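Local atomic coordinates of acetyl-CoA C-acetyltransferase (PDB entry 7N7Z), a protein that probably catalyses the thiolase reaction, the reversible condensation of two acetyl-CoA molecules to acetoacetyl-CoA with release of coenzyme A. Residues M292-V303 with S386-S397; Y311-A322 with D343-I354. One frame throughout, in Å; residues are numbered along the deposited sequence.

Interaction 1 of 2, residues M292-V303 with S386-S397; sequences MGLGPAVAMPKV and SLCVGGGSAMAS
M292 and P296 bracket C388 through apolar contacts. The methionine chain, bent at chi2 and chi3, curls back to lay CE 3.4 Å from C388 SG, while its CB sits 3.2 Å from V389 O. P296 presents its ring carbons to the start of the loop, CD lying 3.5 Å from C388 CB. Small residues let helix and sheet approach closely: A394 CB presses on G295 CA at 3.5 Å, and a side chain at G295 would collide with that methyl. Further along, A396 CB meets A299 CB at 3.9 Å and V303 CG1 at 3.6 Å. The helix rides on the strand pair of a thiolase C-terminal half, its 296-303 axis 6.9 Å from that of strand 394-397 and inclined by 34°. Between the strands, the loop carries C388, a predicted proton acceptor, and turns through a type II turn from V389 to G392, all glycine after V389. Water makes the polar link: one molecule is hydrogen-bonded to M292 O on one side and to V389 N and G392 O on the other. With chi1 near trans (-178°), S386 OG, against M300 CG and P296 CB, swings across to the neighbouring strand and donates to M395 O at 2.5 Å.

Interaction 2 of 2, residues Y311-A322 with D343-I354; sequences YEDVDYWEVNEA and DFSKTNHNGSGI
W317 and T347 form a single beta bridge, through which the loop around T347 continues the edge of the thiolase C-terminal sheet beyond strand 316-319. Two backbone hydrogen bonds make it, W317 N to K346 O and N348 N to W317 O, the latter 3.0 Å. N348 extends this pairing with its side chain: OD1 accepts from V319 N at 3.0 Å, and ND2 donates to V319 O at 2.7 Å, in the carbonyl plane, so one residue's backbone engages both ends of the amide. Two tyrosine hydroxyls grip backbone amides. Y311 OH receives D343 N almost straight (170°). Y316, its CG trans to the backbone N (chi1 178°), carries its hydroxyl out to H349 N, which it meets in the ring plane, while donating to the anti lone pair of E318 OE2. Y316 also brings CE1 over one face of the H349 imidazole, the ring planes 42° apart. A phenylalanine at Y316 would keep the ring but would probably leave H349 N and E318 OE2 without this shared partner. The K346 chain packs along the D315 carbonyl, CD 3.2 Å from D315 O. At the far end, E321 CB touches I354 CD1, and E321 N donates to S352 OG at 3.2 Å.

Overall arrangement
The two contacts reach the same sheet, their centres about 14 Å apart. Strands 382-387 and 316-319 are neighbours, and one place where they pair is S386, whose N lies 3.2 Å from E318 O and whose O lies 3.2 Å from N320 N, both probable hydrogen bonds. On one face of this sheet, M300 of interaction 1 reaches W317 of interaction 2, CE to CE3 3.8 Å. Both contacts run toward the predicted catalytic centre: interaction 1 contains C388, while its L387 side chain lies about 4 Å from that of C92 at the nearest atoms. From interaction 2, N320 comes about 4 Å from H358 and A322 about 4 Å from C388, again between side chains.

Interaction 1 of 2, residues M292-V303 with S386-S397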
loop_
_atom_site.group_PDB
_atom_site.type_symbol
_atom_site.label_atom_id
_atom_site.label_comp_id
_atom_site.label_asym_id
_atom_site.label_seq_id
_atom_site.Cartn_x
_atom_site.Cartn_y
_atom_site.Cartn_z
ATOM N N MET B 292 -8.179 -29.442 12.888
ATOM C CA MET B 292 -7.265 -29.039 13.951
ATOM C C MET B 292 -7.958 -28.956 15.304
ATOM O O MET B 292 -7.309 -29.108 16.344
ATOM C CB MET B 292 -6.625 -27.687 13.608
ATOM C CG MET B 292 -7.598 -26.610 13.121
ATOM S SD MET B 292 -8.656 -25.942 14.421
ATOM C CE MET B 292 -7.459 -25.037 15.394
ATOM N N GLY B 293 -9.272 -28.721 15.312
ATOM C CA GLY B 293 -9.971 -28.518 16.568
ATOM C C GLY B 293 -9.867 -29.691 17.522
ATOM O O GLY B 293 -9.975 -29.516 18.738
ATOM N N LEU B 294 -9.654 -30.894 16.994
ATOM C CA LEU B 294 -9.614 -32.093 17.822
ATOM C C LEU B 294 -8.263 -32.322 18.488
ATOM O O LEU B 294 -8.094 -33.340 19.167
ATOM C CB LEU B 294 -9.980 -33.318 16.978
ATOM C CG LEU B 294 -11.276 -33.203 16.174
ATOM C CD1 LEU B 294 -11.413 -34.367 15.205
ATOM C CD2 LEU B 294 -12.478 -33.130 17.105
ATOM N N GLY B 295 -7.308 -31.411 18.315
ATOM C CA GLY B 295 -5.986 -31.563 18.877
ATOM C C GLY B 295 -5.981 -31.893 20.359
ATOM O O GLY B 295 -5.274 -32.801 20.809
ATOM N N PRO B 296 -6.756 -31.150 21.153
ATOM C CA PRO B 296 -6.800 -31.441 22.596
ATOM C C PRO B 296 -7.215 -32.867 22.911
ATOM O O PRO B 296 -6.832 -33.395 23.962
ATOM C CB PRO B 296 -7.817 -30.423 23.128
ATOM C CG PRO B 296 -7.788 -29.305 22.138
ATOM C CD PRO B 296 -7.540 -29.952 20.807
ATOM N N ALA B 297 -7.987 -33.510 22.031
ATOM C CA ALA B 297 -8.404 -34.885 22.279
ATOM C C ALA B 297 -7.254 -35.872 22.139
ATOM O O ALA B 297 -7.376 -37.013 22.597
ATOM C CB ALA B 297 -9.538 -35.267 21.329
ATOM N N VAL B 298 -6.148 -35.467 21.515
ATOM C CA VAL B 298 -4.966 -36.308 21.423
ATOM C C VAL B 298 -3.824 -35.797 22.294
ATOM O O VAL B 298 -2.982 -36.596 22.718
ATOM C CB VAL B 298 -4.505 -36.456 19.955
ATOM C CG1 VAL B 298 -5.531 -37.243 19.152
ATOM C CG2 VAL B 298 -4.253 -35.096 19.320
ATOM N N ALA B 299 -3.774 -34.495 22.583
ATOM C CA ALA B 299 -2.721 -33.962 23.438
ATOM C C ALA B 299 -2.998 -34.244 24.910
ATOM O O ALA B 299 -2.081 -34.598 25.660
ATOM C CB ALA B 299 -2.570 -32.458 23.207
ATOM N N MET B 300 -4.251 -34.097 25.341
ATOM C CA MET B 300 -4.571 -34.316 26.749
ATOM C C MET B 300 -4.262 -35.737 27.198
ATOM O O MET B 300 -3.599 -35.902 28.236
ATOM C CB MET B 300 -6.039 -33.957 27.003
ATOM C CG MET B 300 -6.327 -32.469 26.949
ATOM S SD MET B 300 -8.093 -32.128 26.834
ATOM C CE MET B 300 -8.606 -32.442 28.521
ATOM N N PRO B 301 -4.691 -36.790 26.495
ATOM C CA PRO B 301 -4.303 -38.143 26.928
ATOM C C PRO B 301 -2.802 -38.361 26.911
ATOM O O PRO B 301 -2.277 -39.085 27.767
ATOM C CB PRO B 301 -5.017 -39.059 25.921
ATOM C CG PRO B 301 -6.082 -38.216 25.297
ATOM C CD PRO B 301 -5.550 -36.819 25.298
ATOM N N LYS B 302 -2.092 -37.750 25.962
ATOM C CA LYS B 302 -0.650 -37.956 25.861
ATOM C C LYS B 302 0.072 -37.400 27.083
ATOM O O LYS B 302 0.846 -38.110 27.735
ATOM C CB LYS B 302 -0.118 -37.310 24.583
ATOM C CG LYS B 302 1.345 -37.612 24.306
ATOM C CD LYS B 302 1.755 -37.133 22.926
ATOM C CE LYS B 302 3.224 -36.746 22.886
ATOM N NZ LYS B 302 3.599 -36.110 21.592
ATOM N N VAL B 303 -0.164 -36.126 27.407
ATOM C CA VAL B 303 0.515 -35.518 28.548
ATOM C C VAL B 303 0.186 -36.277 29.828
ATOM O O VAL B 303 1.039 -36.434 30.712
ATOM C CB VAL B 303 0.148 -34.026 28.660
ATOM C CG1 VAL B 303 -1.324 -33.850 29.010
ATOM C CG2 VAL B 303 1.036 -33.338 29.687
ATOM N N SER B 386 -4.997 -27.192 28.058
ATOM C CA SER B 386 -4.751 -27.661 26.701
ATOM C C SER B 386 -5.542 -26.791 25.736
ATOM O O SER B 386 -6.467 -26.077 26.131
ATOM C CB SER B 386 -5.137 -29.134 26.536
ATOM O OG SER B 386 -4.845 -29.594 25.228
ATOM N N LEU B 387 -5.167 -26.859 24.462
ATOM C CA LEU B 387 -5.843 -26.066 23.444
ATOM C C LEU B 387 -5.433 -26.558 22.065
ATOM O O LEU B 387 -4.296 -26.995 21.859
ATOM C CB LEU B 387 -5.524 -24.571 23.596
ATOM C CG LEU B 387 -4.151 -24.074 23.130
ATOM C CD1 LEU B 387 -4.172 -22.559 22.999
ATOM C CD2 LEU B 387 -3.048 -24.514 24.077
ATOM N N CYS B 388 -6.376 -26.483 21.128
ATOM C CA CYS B 388 -6.097 -26.804 19.738
ATOM C C CYS B 388 -5.243 -25.706 19.109
ATOM O O CYS B 388 -5.084 -24.611 19.655
ATOM C CB CYS B 388 -7.398 -26.977 18.957
ATOM S SG CYS B 388 -8.315 -25.443 18.697
ATOM N N VAL B 389 -4.694 -26.006 17.935
ATOM C CA VAL B 389 -3.781 -25.101 17.246
ATOM C C VAL B 389 -4.088 -25.121 15.757
ATOM O O VAL B 389 -4.308 -26.185 15.170
ATOM C CB VAL B 389 -2.310 -25.488 17.499
ATOM C CG1 VAL B 389 -1.402 -24.880 16.440
ATOM C CG2 VAL B 389 -1.882 -25.053 18.884
ATOM N N GLY B 390 -4.096 -23.938 15.147
ATOM C CA GLY B 390 -4.193 -23.841 13.705
ATOM C C GLY B 390 -3.089 -24.632 13.037
ATOM O O GLY B 390 -1.906 -24.423 13.324
ATOM N N GLY B 391 -3.463 -25.552 12.148
ATOM C CA GLY B 391 -2.542 -26.472 11.532
ATOM C C GLY B 391 -2.581 -27.863 12.134
ATOM O O GLY B 391 -2.376 -28.846 11.412
ATOM N N GLY B 392 -2.834 -27.967 13.438
ATOM C CA GLY B 392 -3.026 -29.257 14.069
ATOM C C GLY B 392 -2.205 -29.484 15.322
ATOM O O GLY B 392 -2.688 -30.104 16.275
ATOM N N SER B 393 -0.967 -28.993 15.340
ATOM C CA SER B 393 -0.054 -29.280 16.442
ATOM C C SER B 393 -0.552 -28.680 17.751
ATOM O O SER B 393 -0.167 -27.564 18.116
ATOM C CB SER B 393 1.346 -28.755 16.119
ATOM O OG SER B 393 1.918 -29.463 15.030
ATOM N N ALA B 394 -1.393 -29.419 18.471
ATOM C CA ALA B 394 -1.969 -28.947 19.719
ATOM C C ALA B 394 -1.046 -29.261 20.895
ATOM O O ALA B 394 -0.077 -30.013 20.777
ATOM C CB ALA B 394 -3.344 -29.577 19.942
ATOM N N MET B 395 -1.365 -28.674 22.048
ATOM C CA MET B 395 -0.534 -28.806 23.233
ATOM C C MET B 395 -1.404 -29.027 24.461
ATOM O O MET B 395 -2.592 -28.692 24.482
ATOM C CB MET B 395 0.345 -27.567 23.446
ATOM C CG MET B 395 1.642 -27.588 22.659
ATOM S SD MET B 395 2.694 -26.172 23.027
ATOM C CE MET B 395 3.680 -26.831 24.372
ATOM N N ALA B 396 -0.784 -29.599 25.491
ATOM C CA ALA B 396 -1.410 -29.782 26.791
ATOM C C ALA B 396 -0.316 -29.770 27.848
ATOM O O ALA B 396 0.830 -30.134 27.575
ATOM C CB ALA B 396 -2.210 -31.087 26.860
ATOM N N SER B 397 -0.677 -29.343 29.056
ATOM C CA SER B 397 0.286 -29.249 30.143
ATOM C C SER B 397 -0.417 -29.536 31.460
ATOM O O SER B 397 -1.617 -29.287 31.608
ATOM C CB SER B 397 0.952 -27.868 30.185
ATOM O OG SER B 397 -0.015 -26.834 30.224
HETATM O O HOH W 1 -4.816 -29.086 16.946
#

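Interaction 2 of 2, residues Y311-A322 with D343-I354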
loop_
_atom_site.group_PDB
_atom_site.type_symbol
_atom_site.label_atom_id
_atom_site.label_comp_id
_atom_site.label_asym_id
_atom_site.label_seq_id
_atom_site.Cartn_x
_atom_site.Cartn_y
_atom_site.Cartn_z
ATOM N N TYR B 311 -7.111 -38.884 33.965
ATOM C CA TYR B 311 -7.883 -37.667 33.733
ATOM C C TYR B 311 -8.581 -37.208 35.009
ATOM O O TYR B 311 -8.534 -36.027 35.371
ATOM C CB TYR B 311 -8.907 -37.895 32.622
ATOM C CG TYR B 311 -9.859 -36.735 32.460
ATOM C CD1 TYR B 311 -9.459 -35.570 31.821
ATOM C CD2 TYR B 311 -11.152 -36.797 32.961
ATOM C CE1 TYR B 311 -10.320 -34.504 31.675
ATOM C CE2 TYR B 311 -12.023 -35.735 32.820
ATOM C CZ TYR B 311 -11.601 -34.591 32.177
ATOM O OH TYR B 311 -12.461 -33.528 32.036
ATOM N N GLU B 312 -9.229 -38.142 35.709
ATOM C CA GLU B 312 -9.963 -37.814 36.926
ATOM C C GLU B 312 -9.064 -37.292 38.040
ATOM O O GLU B 312 -9.585 -36.803 39.049
ATOM C CB GLU B 312 -10.733 -39.042 37.425
ATOM C CG GLU B 312 -9.892 -40.307 37.594
ATOM C CD GLU B 312 -9.754 -41.108 36.310
ATOM O OE1 GLU B 312 -10.121 -40.582 35.237
ATOM O OE2 GLU B 312 -9.273 -42.258 36.373
ATOM N N ASP B 313 -7.741 -37.382 37.892
ATOM C CA ASP B 313 -6.842 -36.855 38.913
ATOM C C ASP B 313 -6.749 -35.335 38.866
ATOM O O ASP B 313 -6.470 -34.704 39.892
ATOM C CB ASP B 313 -5.443 -37.457 38.750
ATOM C CG ASP B 313 -5.412 -38.947 39.034
ATOM O OD1 ASP B 313 -6.299 -39.436 39.765
ATOM O OD2 ASP B 313 -4.495 -39.629 38.527
ATOM N N VAL B 314 -6.977 -34.733 37.699
ATOM C CA VAL B 314 -6.843 -33.289 37.560
ATOM C C VAL B 314 -8.014 -32.603 38.250
ATOM O O VAL B 314 -9.181 -32.936 38.009
ATOM C CB VAL B 314 -6.762 -32.898 36.077
ATOM C CG1 VAL B 314 -6.387 -31.431 35.930
ATOM C CG2 VAL B 314 -5.762 -33.789 35.354
ATOM N N ASP B 315 -7.704 -31.633 39.114
ATOM C CA ASP B 315 -8.745 -30.955 39.876
ATOM C C ASP B 315 -9.486 -29.917 39.043
ATOM O O ASP B 315 -10.664 -29.647 39.305
ATOM C CB ASP B 315 -8.144 -30.285 41.114
ATOM C CG ASP B 315 -7.604 -31.288 42.121
ATOM O OD1 ASP B 315 -8.122 -32.424 42.175
ATOM O OD2 ASP B 315 -6.662 -30.935 42.863
ATOM N N TYR B 316 -8.829 -29.324 38.048
ATOM C CA TYR B 316 -9.476 -28.320 37.216
ATOM C C TYR B 316 -8.764 -28.253 35.873
ATOM O O TYR B 316 -7.541 -28.407 35.805
ATOM C CB TYR B 316 -9.467 -26.944 37.894
ATOM C CG TYR B 316 -10.088 -25.852 37.054
ATOM C CD1 TYR B 316 -11.454 -25.829 36.811
ATOM C CD2 TYR B 316 -9.308 -24.846 36.502
ATOM C CE1 TYR B 316 -12.026 -24.835 36.041
ATOM C CE2 TYR B 316 -9.872 -23.846 35.733
ATOM C CZ TYR B 316 -11.232 -23.846 35.505
ATOM O OH TYR B 316 -11.800 -22.853 34.739
ATOM N N TRP B 317 -9.539 -28.023 34.815
ATOM C CA TRP B 317 -9.034 -27.964 33.452
ATOM C C TRP B 317 -9.375 -26.620 32.825
ATOM O O TRP B 317 -10.471 -26.088 33.031
ATOM C CB TRP B 317 -9.636 -29.078 32.588
ATOM C CG TRP B 317 -8.979 -30.411 32.737
ATOM C CD1 TRP B 317 -9.408 -31.453 33.507
ATOM C CD2 TRP B 317 -7.785 -30.861 32.084
ATOM N NE1 TRP B 317 -8.555 -32.520 33.379
ATOM C CE2 TRP B 317 -7.548 -32.182 32.513
ATOM C CE3 TRP B 317 -6.892 -30.273 31.184
ATOM C CZ2 TRP B 317 -6.455 -32.926 32.071
ATOM C CZ3 TRP B 317 -5.807 -31.013 30.747
ATOM C CH2 TRP B 317 -5.597 -32.324 31.192
ATOM N N GLU B 318 -8.436 -26.079 32.053
ATOM C CA GLU B 318 -8.678 -24.925 31.191
ATOM C C GLU B 318 -8.468 -25.392 29.753
ATOM O O GLU B 318 -7.331 -25.446 29.272
ATOM C CB GLU B 318 -7.757 -23.758 31.532
ATOM C CG GLU B 318 -8.268 -22.857 32.643
ATOM C CD GLU B 318 -9.373 -21.924 32.181
ATOM O OE1 GLU B 318 -9.120 -21.096 31.277
ATOM O OE2 GLU B 318 -10.493 -22.013 32.728
ATOM N N VAL B 319 -9.559 -25.739 29.077
ATOM C CA VAL B 319 -9.526 -26.169 27.684
ATOM C C VAL B 319 -10.093 -25.031 26.847
ATOM O O VAL B 319 -11.293 -24.738 26.912
ATOM C CB VAL B 319 -10.312 -27.468 27.466
ATOM C CG1 VAL B 319 -10.285 -27.861 25.998
ATOM C CG2 VAL B 319 -9.742 -28.581 28.330
ATOM N N ASN B 320 -9.231 -24.388 26.065
ATOM C CA ASN B 320 -9.656 -23.250 25.262
ATOM C C ASN B 320 -10.753 -23.662 24.289
ATOM O O ASN B 320 -10.602 -24.626 23.534
ATOM C CB ASN B 320 -8.466 -22.671 24.498
ATOM C CG ASN B 320 -8.808 -21.378 23.782
ATOM O OD1 ASN B 320 -9.303 -20.430 24.392
ATOM N ND2 ASN B 320 -8.549 -21.336 22.481
ATOM N N GLU B 321 -11.862 -22.927 24.314
ATOM C CA GLU B 321 -12.969 -23.148 23.387
ATOM C C GLU B 321 -12.763 -22.232 22.188
ATOM O O GLU B 321 -13.079 -21.041 22.242
ATOM C CB GLU B 321 -14.310 -22.878 24.063
ATOM C CG GLU B 321 -14.560 -23.662 25.349
ATOM C CD GLU B 321 -15.704 -23.089 26.167
ATOM O OE1 GLU B 321 -16.056 -21.909 25.955
ATOM O OE2 GLU B 321 -16.256 -23.819 27.020
ATOM N N ALA B 322 -12.217 -22.783 21.102
ATOM C CA ALA B 322 -12.077 -22.008 19.874
ATOM C C ALA B 322 -13.416 -21.858 19.163
ATOM O O ALA B 322 -13.762 -20.765 18.701
ATOM C CB ALA B 322 -11.053 -22.663 18.948
ATOM N N ASP B 343 -15.136 -33.698 31.929
ATOM C CA ASP B 343 -15.783 -33.292 33.176
ATOM C C ASP B 343 -16.051 -31.795 33.112
ATOM O O ASP B 343 -15.211 -30.973 33.482
ATOM C CB ASP B 343 -14.912 -33.660 34.371
ATOM C CG ASP B 343 -15.643 -33.520 35.692
ATOM O OD1 ASP B 343 -16.737 -32.918 35.706
ATOM O OD2 ASP B 343 -15.122 -34.012 36.715
ATOM N N PHE B 344 -17.245 -31.436 32.635
ATOM C CA PHE B 344 -17.621 -30.031 32.549
ATOM C C PHE B 344 -17.739 -29.379 33.921
ATOM O O PHE B 344 -17.674 -28.149 34.016
ATOM C CB PHE B 344 -18.941 -29.884 31.791
ATOM C CG PHE B 344 -18.794 -29.967 30.300
ATOM C CD1 PHE B 344 -18.261 -28.909 29.583
ATOM C CD2 PHE B 344 -19.188 -31.104 29.614
ATOM C CE1 PHE B 344 -18.124 -28.982 28.210
ATOM C CE2 PHE B 344 -19.055 -31.183 28.241
ATOM C CZ PHE B 344 -18.523 -30.121 27.538
ATOM N N SER B 345 -17.913 -30.171 34.981
ATOM C CA SER B 345 -17.971 -29.629 36.334
ATOM C C SER B 345 -16.603 -29.218 36.859
ATOM O O SER B 345 -16.534 -28.564 37.905
ATOM C CB SER B 345 -18.593 -30.655 37.285
ATOM O OG SER B 345 -17.616 -31.555 37.781
ATOM N N LYS B 346 -15.524 -29.583 36.171
ATOM C CA LYS B 346 -14.167 -29.217 36.555
ATOM C C LYS B 346 -13.401 -28.692 35.351
ATOM O O LYS B 346 -12.196 -28.920 35.207
ATOM C CB LYS B 346 -13.439 -30.404 37.182
ATOM C CG LYS B 346 -14.151 -30.996 38.390
ATOM C CD LYS B 346 -13.177 -31.692 39.332
ATOM C CE LYS B 346 -12.448 -32.837 38.642
ATOM N NZ LYS B 346 -12.336 -34.039 39.520
ATOM N N THR B 347 -14.092 -27.976 34.465
ATOM C CA THR B 347 -13.484 -27.473 33.240
ATOM C C THR B 347 -14.144 -26.159 32.854
ATOM O O THR B 347 -15.375 -26.068 32.838
ATOM C CB THR B 347 -13.623 -28.486 32.096
ATOM O OG1 THR B 347 -12.965 -29.709 32.450
ATOM C CG2 THR B 347 -13.016 -27.938 30.807
ATOM N N ASN B 348 -13.327 -25.157 32.536
ATOM C CA ASN B 348 -13.813 -23.862 32.072
ATOM C C ASN B 348 -14.987 -23.372 32.925
ATOM O O ASN B 348 -16.123 -23.318 32.467
ATOM C CB ASN B 348 -14.239 -23.953 30.603
ATOM C CG ASN B 348 -13.103 -24.377 29.695
ATOM O OD1 ASN B 348 -11.935 -24.124 29.989
ATOM N ND2 ASN B 348 -13.438 -25.026 28.588
ATOM N N HIS B 349 -14.687 -23.013 34.179
ATOM C CA HIS B 349 -15.747 -22.592 35.092
ATOM C C HIS B 349 -16.252 -21.192 34.770
ATOM O O HIS B 349 -17.427 -20.888 35.004
ATOM C CB HIS B 349 -15.244 -22.630 36.534
ATOM C CG HIS B 349 -15.219 -24.000 37.137
ATOM N ND1 HIS B 349 -14.447 -24.312 38.234
ATOM C CD2 HIS B 349 -15.873 -25.137 36.800
ATOM C CE1 HIS B 349 -14.624 -25.583 38.547
ATOM N NE2 HIS B 349 -15.485 -26.106 37.692
ATOM N N ASN B 350 -15.387 -20.333 34.243
ATOM C CA ASN B 350 -15.659 -18.908 34.111
ATOM C C ASN B 350 -15.597 -18.462 32.657
ATOM O O ASN B 350 -15.166 -17.350 32.346
ATOM C CB ASN B 350 -14.679 -18.107 34.963
ATOM C CG ASN B 350 -14.684 -18.539 36.418
ATOM O OD1 ASN B 350 -15.741 -18.667 37.036
ATOM N ND2 ASN B 350 -13.499 -18.773 36.971
ATOM N N GLY B 351 -16.044 -19.320 31.750
ATOM C CA GLY B 351 -15.987 -19.028 30.336
ATOM C C GLY B 351 -14.601 -19.252 29.760
ATOM O O GLY B 351 -13.598 -19.320 30.469
ATOM N N SER B 352 -14.555 -19.376 28.435
ATOM C CA SER B 352 -13.294 -19.594 27.737
ATOM C C SER B 352 -13.247 -18.763 26.460
ATOM O O SER B 352 -13.776 -17.648 26.422
ATOM C CB SER B 352 -13.106 -21.083 27.434
ATOM O OG SER B 352 -11.750 -21.369 27.133
ATOM N N GLY B 353 -12.622 -19.299 25.408
ATOM C CA GLY B 353 -12.410 -18.515 24.202
ATOM C C GLY B 353 -13.685 -17.959 23.600
ATOM O O GLY B 353 -13.681 -16.863 23.033
ATOM N N ILE B 354 -14.788 -18.700 23.704
ATOM C CA ILE B 354 -16.030 -18.249 23.086
ATOM C C ILE B 354 -16.578 -17.029 23.816
ATOM O O ILE B 354 -17.060 -16.078 23.188
ATOM C CB ILE B 354 -17.058 -19.395 23.050
ATOM C CG1 ILE B 354 -16.586 -20.501 22.104
ATOM C CG2 ILE B 354 -18.419 -18.871 22.614
ATOM C CD1 ILE B 354 -17.307 -21.822 22.297
#